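Inorganic pyrophosphatase (Thermus thermophilus, PDB 2PRD) probably catalyses the magnesium-dependent hydrolysis of inorganic pyrophosphate to two phosphate ions, working as a homohexamer. Local coordinates at residues A[17-22]-A[55-60]; A[83-88]-A[107-112]. One frame throughout, in Å; residues are numbered along the deposited sequence.

Contact 1: residues A[17-22]-A[55-60]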
loop_
_atom_site.group_PDB
_atom_site.type_symbol
_atom_site.label_atom_id
_atom_site.label_comp_id
_atom_site.label_asym_id
_atom_site.label_seq_id
_atom_site.Cartn_x
_atom_site.Cartn_y
_atom_site.Cartn_z
ATOM N N HIS A 17 -17.091 9.093 -21.357
ATOM C CA HIS A 17 -17.130 9.117 -19.906
ATOM C C HIS A 17 -17.248 7.645 -19.468
ATOM O O HIS A 17 -17.889 6.887 -20.202
ATOM C CB HIS A 17 -18.322 9.839 -19.333
ATOM C CG HIS A 17 -18.174 11.329 -19.243
ATOM N ND1 HIS A 17 -19.258 12.169 -19.365
ATOM C CD2 HIS A 17 -17.092 12.100 -19.119
ATOM C CE1 HIS A 17 -18.839 13.425 -19.223
ATOM N NE2 HIS A 17 -17.527 13.408 -19.063
ATOM N N MET A 18 -16.622 7.275 -18.371
ATOM C CA MET A 18 -16.710 5.937 -17.803
ATOM C C MET A 18 -16.835 6.075 -16.272
ATOM O O MET A 18 -16.148 6.936 -15.711
ATOM C CB MET A 18 -15.545 4.999 -18.150
ATOM C CG MET A 18 -15.792 4.160 -19.390
ATOM S SD MET A 18 -14.626 2.831 -19.643
ATOM C CE MET A 18 -14.614 2.155 -17.972
ATOM N N VAL A 19 -17.725 5.310 -15.684
ATOM C CA VAL A 19 -17.873 5.268 -14.211
ATOM C C VAL A 19 -17.064 4.024 -13.796
ATOM O O VAL A 19 -17.319 2.913 -14.259
ATOM C CB VAL A 19 -19.325 5.137 -13.784
ATOM C CG1 VAL A 19 -19.425 5.196 -12.253
ATOM C CG2 VAL A 19 -20.070 6.364 -14.315
ATOM N N ILE A 20 -16.053 4.263 -12.962
ATOM C CA ILE A 20 -15.175 3.196 -12.506
ATOM C C ILE A 20 -15.905 2.477 -11.374
ATOM O O ILE A 20 -16.499 3.122 -10.528
ATOM C CB ILE A 20 -13.827 3.681 -11.945
ATOM C CG1 ILE A 20 -12.975 4.325 -13.040
ATOM C CG2 ILE A 20 -13.087 2.492 -11.342
ATOM C CD1 ILE A 20 -13.174 3.661 -14.404
ATOM N N GLU A 21 -15.895 1.143 -11.486
ATOM C CA GLU A 21 -16.512 0.297 -10.475
ATOM C C GLU A 21 -15.414 -0.435 -9.701
ATOM O O GLU A 21 -15.470 -0.431 -8.464
ATOM C CB GLU A 21 -17.490 -0.706 -11.029
ATOM C CG GLU A 21 -18.789 0.079 -11.402
ATOM C CD GLU A 21 -19.669 -0.852 -12.215
ATOM O OE1 GLU A 21 -19.108 -1.625 -13.016
ATOM O OE2 GLU A 21 -20.884 -0.780 -11.972
ATOM N N VAL A 22 -14.490 -1.010 -10.480
ATOM C CA VAL A 22 -13.393 -1.757 -9.797
ATOM C C VAL A 22 -12.042 -1.238 -10.124
ATOM O O VAL A 22 -11.678 -1.252 -11.305
ATOM C CB VAL A 22 -13.474 -3.240 -10.303
ATOM C CG1 VAL A 22 -12.572 -4.189 -9.481
ATOM C CG2 VAL A 22 -14.862 -3.845 -10.284
ATOM N N TYR A 55 -12.145 -1.290 -14.059
ATOM C CA TYR A 55 -13.378 -1.702 -14.703
ATOM C C TYR A 55 -14.601 -0.848 -14.411
ATOM O O TYR A 55 -14.898 -0.529 -13.269
ATOM C CB TYR A 55 -13.611 -3.186 -14.323
ATOM C CG TYR A 55 -14.823 -3.823 -14.976
ATOM C CD1 TYR A 55 -14.720 -4.325 -16.273
ATOM C CD2 TYR A 55 -16.038 -3.964 -14.328
ATOM C CE1 TYR A 55 -15.810 -4.941 -16.908
ATOM C CE2 TYR A 55 -17.109 -4.590 -14.926
ATOM C CZ TYR A 55 -16.981 -5.058 -16.210
ATOM O OH TYR A 55 -18.049 -5.666 -16.851
ATOM N N GLY A 56 -15.401 -0.550 -15.479
ATOM C CA GLY A 56 -16.584 0.305 -15.112
ATOM C C GLY A 56 -17.503 0.216 -16.332
ATOM O O GLY A 56 -17.269 -0.697 -17.103
ATOM N N PHE A 57 -18.385 1.169 -16.424
ATOM C CA PHE A 57 -19.349 1.166 -17.535
ATOM C C PHE A 57 -19.448 2.502 -18.195
ATOM O O PHE A 57 -19.069 3.477 -17.521
ATOM C CB PHE A 57 -20.720 0.729 -16.941
ATOM C CG PHE A 57 -21.383 1.709 -16.017
ATOM C CD1 PHE A 57 -22.111 2.800 -16.479
ATOM C CD2 PHE A 57 -21.316 1.543 -14.640
ATOM C CE1 PHE A 57 -22.694 3.700 -15.632
ATOM C CE2 PHE A 57 -21.894 2.445 -13.767
ATOM C CZ PHE A 57 -22.611 3.520 -14.254
ATOM N N ILE A 58 -19.975 2.562 -19.433
ATOM C CA ILE A 58 -20.164 3.887 -20.092
ATOM C C ILE A 58 -21.545 4.405 -19.780
ATOM O O ILE A 58 -22.492 3.692 -20.130
ATOM C CB ILE A 58 -19.900 3.785 -21.614
ATOM C CG1 ILE A 58 -18.490 3.233 -21.887
ATOM C CG2 ILE A 58 -20.029 5.209 -22.189
ATOM C CD1 ILE A 58 -18.071 3.223 -23.359
ATOM N N PRO A 59 -21.752 5.525 -19.098
ATOM C CA PRO A 59 -23.083 6.013 -18.777
ATOM C C PRO A 59 -23.888 6.367 -20.025
ATOM O O PRO A 59 -23.298 6.803 -21.036
ATOM C CB PRO A 59 -22.809 7.176 -17.832
ATOM C CG PRO A 59 -21.427 7.641 -18.222
ATOM C CD PRO A 59 -20.681 6.401 -18.592
ATOM N N SER A 60 -25.210 6.145 -19.992
ATOM C CA SER A 60 -26.075 6.454 -21.123
ATOM C C SER A 60 -25.828 5.633 -22.376
ATOM O O SER A 60 -25.743 6.186 -23.485
ATOM C CB SER A 60 -25.863 7.907 -21.565
ATOM O OG SER A 60 -26.413 8.748 -20.536
#
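A classic beta bulge pairs E21 and V22 with Y55 where strands 15-22 and 54-57 run antiparallel in the five-stranded beta barrel of the soluble pyrophosphatase fold. The evidence is the double grip on Y55 O, which accepts from E21 N at 2.6 Å and V22 N at 2.9 Å, both in its carbonyl plane; Y55 N returns a bond to V22 O. Past the bulge the register moves by one residue, and V19 N meets F57 O at 2.9 Å nearly head-on, with a C=O...N angle of 166°. On the face carrying V19, V22, Y55 and F57, the Y55 hydroxyl is hydrogen-bonded to D70, a predicted magnesium ligand, and Y55 is itself a predicted substrate-binding residue, so the bulge lies beside the probable active site. The F57 ring, with CG between backbone N and carbonyl carbon (chi1 69°), lies alongside V19, whose CB sits over one face, offset toward the rim, 3.9 Å from the ring centroid. Replacing F57 with alanine removes the ring, which would probably open a gap beside V19 and E21 and leave V19 CB without its CH-pi partner. The E21 carboxylate, also bonded through OE2 to Y32 N, comes to the ring's edge with its plane turned 73° from the ring, placing E21 OE2 3.6 Å from F57 CD2.

Contact 2: residues A[83-88]-A[107-112]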
loop_
_atom_site.group_PDB
_atom_site.type_symbol
_atom_site.label_atom_id
_atom_site.label_comp_id
_atom_site.label_asym_id
_atom_site.label_seq_id
_atom_site.Cartn_x
_atom_site.Cartn_y
_atom_site.Cartn_z
ATOM N N VAL A 83 -15.753 7.171 -9.432
ATOM C CA VAL A 83 -15.223 8.381 -10.063
ATOM C C VAL A 83 -15.472 8.265 -11.565
ATOM O O VAL A 83 -15.613 7.150 -12.083
ATOM C CB VAL A 83 -13.734 8.632 -9.769
ATOM C CG1 VAL A 83 -13.403 8.433 -8.293
ATOM C CG2 VAL A 83 -12.857 7.752 -10.595
ATOM N N VAL A 84 -15.589 9.437 -12.204
ATOM C CA VAL A 84 -15.824 9.512 -13.640
ATOM C C VAL A 84 -14.560 9.842 -14.379
ATOM O O VAL A 84 -13.873 10.790 -13.955
ATOM C CB VAL A 84 -16.888 10.603 -13.939
ATOM C CG1 VAL A 84 -17.067 10.672 -15.447
ATOM C CG2 VAL A 84 -18.230 10.250 -13.308
ATOM N N VAL A 85 -14.213 9.104 -15.436
ATOM C CA VAL A 85 -12.934 9.495 -16.111
ATOM C C VAL A 85 -13.186 9.473 -17.584
ATOM O O VAL A 85 -14.046 8.701 -18.046
ATOM C CB VAL A 85 -11.818 8.551 -15.638
ATOM C CG1 VAL A 85 -12.348 7.136 -15.410
ATOM C CG2 VAL A 85 -10.667 8.407 -16.620
ATOM N N GLU A 86 -12.558 10.326 -18.339
ATOM C CA GLU A 86 -12.640 10.356 -19.801
ATOM C C GLU A 86 -11.610 9.306 -20.247
ATOM O O GLU A 86 -10.429 9.309 -19.868
ATOM C CB GLU A 86 -12.142 11.699 -20.320
ATOM C CG GLU A 86 -13.168 12.772 -20.021
ATOM C CD GLU A 86 -12.458 14.127 -20.046
ATOM O OE1 GLU A 86 -11.876 14.529 -19.008
ATOM O OE2 GLU A 86 -12.493 14.715 -21.152
ATOM N N VAL A 87 -12.174 8.465 -21.071
ATOM C CA VAL A 87 -11.449 7.304 -21.582
ATOM C C VAL A 87 -11.402 7.353 -23.087
ATOM O O VAL A 87 -12.426 7.544 -23.724
ATOM C CB VAL A 87 -12.239 6.066 -21.091
ATOM C CG1 VAL A 87 -11.749 4.812 -21.805
ATOM C CG2 VAL A 87 -11.965 5.862 -19.595
ATOM N N ARG A 88 -10.208 7.128 -23.617
ATOM C CA ARG A 88 -10.004 7.001 -25.052
ATOM C C ARG A 88 -10.148 5.545 -25.473
ATOM O O ARG A 88 -9.386 4.641 -25.106
ATOM C CB ARG A 88 -8.664 7.612 -25.445
ATOM C CG ARG A 88 -8.271 7.369 -26.887
ATOM C CD ARG A 88 -7.190 8.333 -27.380
ATOM N NE ARG A 88 -5.926 7.623 -27.141
ATOM C CZ ARG A 88 -5.258 8.156 -26.100
ATOM N NH1 ARG A 88 -5.843 9.198 -25.549
ATOM N NH2 ARG A 88 -4.124 7.642 -25.758
ATOM N N GLY A 107 -9.897 0.735 -23.025
ATOM C CA GLY A 107 -9.569 2.160 -23.215
ATOM C C GLY A 107 -8.368 2.554 -22.372
ATOM O O GLY A 107 -7.840 1.702 -21.666
ATOM N N VAL A 108 -7.961 3.807 -22.537
ATOM C CA VAL A 108 -6.812 4.290 -21.779
ATOM C C VAL A 108 -7.266 5.609 -21.156
ATOM O O VAL A 108 -8.080 6.214 -21.812
ATOM C CB VAL A 108 -5.590 4.596 -22.655
ATOM C CG1 VAL A 108 -4.860 3.314 -23.031
ATOM C CG2 VAL A 108 -5.985 5.283 -23.944
ATOM N N VAL A 109 -6.706 5.951 -20.017
ATOM C CA VAL A 109 -7.027 7.249 -19.411
ATOM C C VAL A 109 -6.583 8.294 -20.428
ATOM O O VAL A 109 -5.399 8.339 -20.767
ATOM C CB VAL A 109 -6.223 7.340 -18.112
ATOM C CG1 VAL A 109 -6.194 8.713 -17.478
ATOM C CG2 VAL A 109 -6.884 6.343 -17.131
ATOM N N ALA A 110 -7.528 9.109 -20.881
ATOM C CA ALA A 110 -7.306 10.108 -21.905
ATOM C C ALA A 110 -6.374 11.225 -21.478
ATOM O O ALA A 110 -5.607 11.767 -22.285
ATOM C CB ALA A 110 -8.642 10.715 -22.327
ATOM N N GLU A 111 -6.451 11.595 -20.216
ATOM C CA GLU A 111 -5.613 12.704 -19.708
ATOM C C GLU A 111 -4.389 12.233 -18.970
ATOM O O GLU A 111 -4.172 12.746 -17.885
ATOM C CB GLU A 111 -6.459 13.617 -18.813
ATOM C CG GLU A 111 -7.621 14.274 -19.546
ATOM C CD GLU A 111 -7.155 15.343 -20.517
ATOM O OE1 GLU A 111 -6.094 15.957 -20.305
ATOM O OE2 GLU A 111 -7.837 15.598 -21.536
ATOM N N ASP A 112 -3.619 11.319 -19.507
ATOM C CA ASP A 112 -2.374 10.840 -18.871
ATOM C C ASP A 112 -1.388 10.792 -20.047
ATOM O O ASP A 112 -1.669 9.972 -20.919
ATOM C CB ASP A 112 -2.539 9.488 -18.222
ATOM C CG ASP A 112 -1.284 8.974 -17.523
ATOM O OD1 ASP A 112 -0.201 9.507 -17.766
ATOM O OD2 ASP A 112 -1.319 7.950 -16.802
HETATM O O HOH W 1 -8.683 11.300 -18.432
HETATM O O HOH W 2 -3.573 9.198 -23.080
#
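With CG anti to the backbone N (chi1 172°) and a bend at chi3 (93°), the R88 side chain passes obliquely across V108, whose CG2 occupies the position between its own backbone N and carbonyl carbon. V108 CG2 lies over one face of the guanidinium, offset toward the rim, 3.5 Å from R88 NH2. In the guanidinium plane, at its edge, a water accepts from R88 NH2 at 3.1 Å and can donate to D112 O; R88 NH2 is also hydrogen-bonded to I118 O. These residues belong to the antiparallel beta hairpin of strands 84-97 and 101-109, at the point where the second strand gives way to a loop. R88 and V108 form a hydrogen-bonded pair: R88 N reaches V108 O at 2.9 Å, almost in line with the carbonyl, and V108 N answers to R88 O at 3.1 Å. V87 and V109, the next pair, are non-hydrogen-bonded and their side chains diverge. Beyond them E86 O takes two protons, one from A110 N at 3.1 Å, tilted 27° out of the carbonyl plane, and one at 3.0 Å from a water that in turn accepts from E111 N, bridging E86 to the loop. A110 CB packs against the same carbonyl, 3.3 Å from E86 O, and V109 also packs on L41 of a second subunit.

How the contacts relate
Contact 1 closes before contact 2 opens along the chain, and their centres lie 10 Å apart within one mixed sheet. Strands 15-22 and 84-97 are neighbours in it and join the two directly: V85 N lies 2.9 Å from M18 O and I20 N 3.0 Å from V83 O, both probable hydrogen bonds, while I20 CD1 packs on V85 CG1. Strand 15-22 has 54-57 and 84-97 as partners, and 84-97 in turn pairs with 101-109. Strand 70-74, antiparallel to 54-57 and parallel to 101-109, closes the beta barrel. The same barrel therefore connects the predicted substrate and magnesium site beside contact 1 with the subunit interface reached by contact 2.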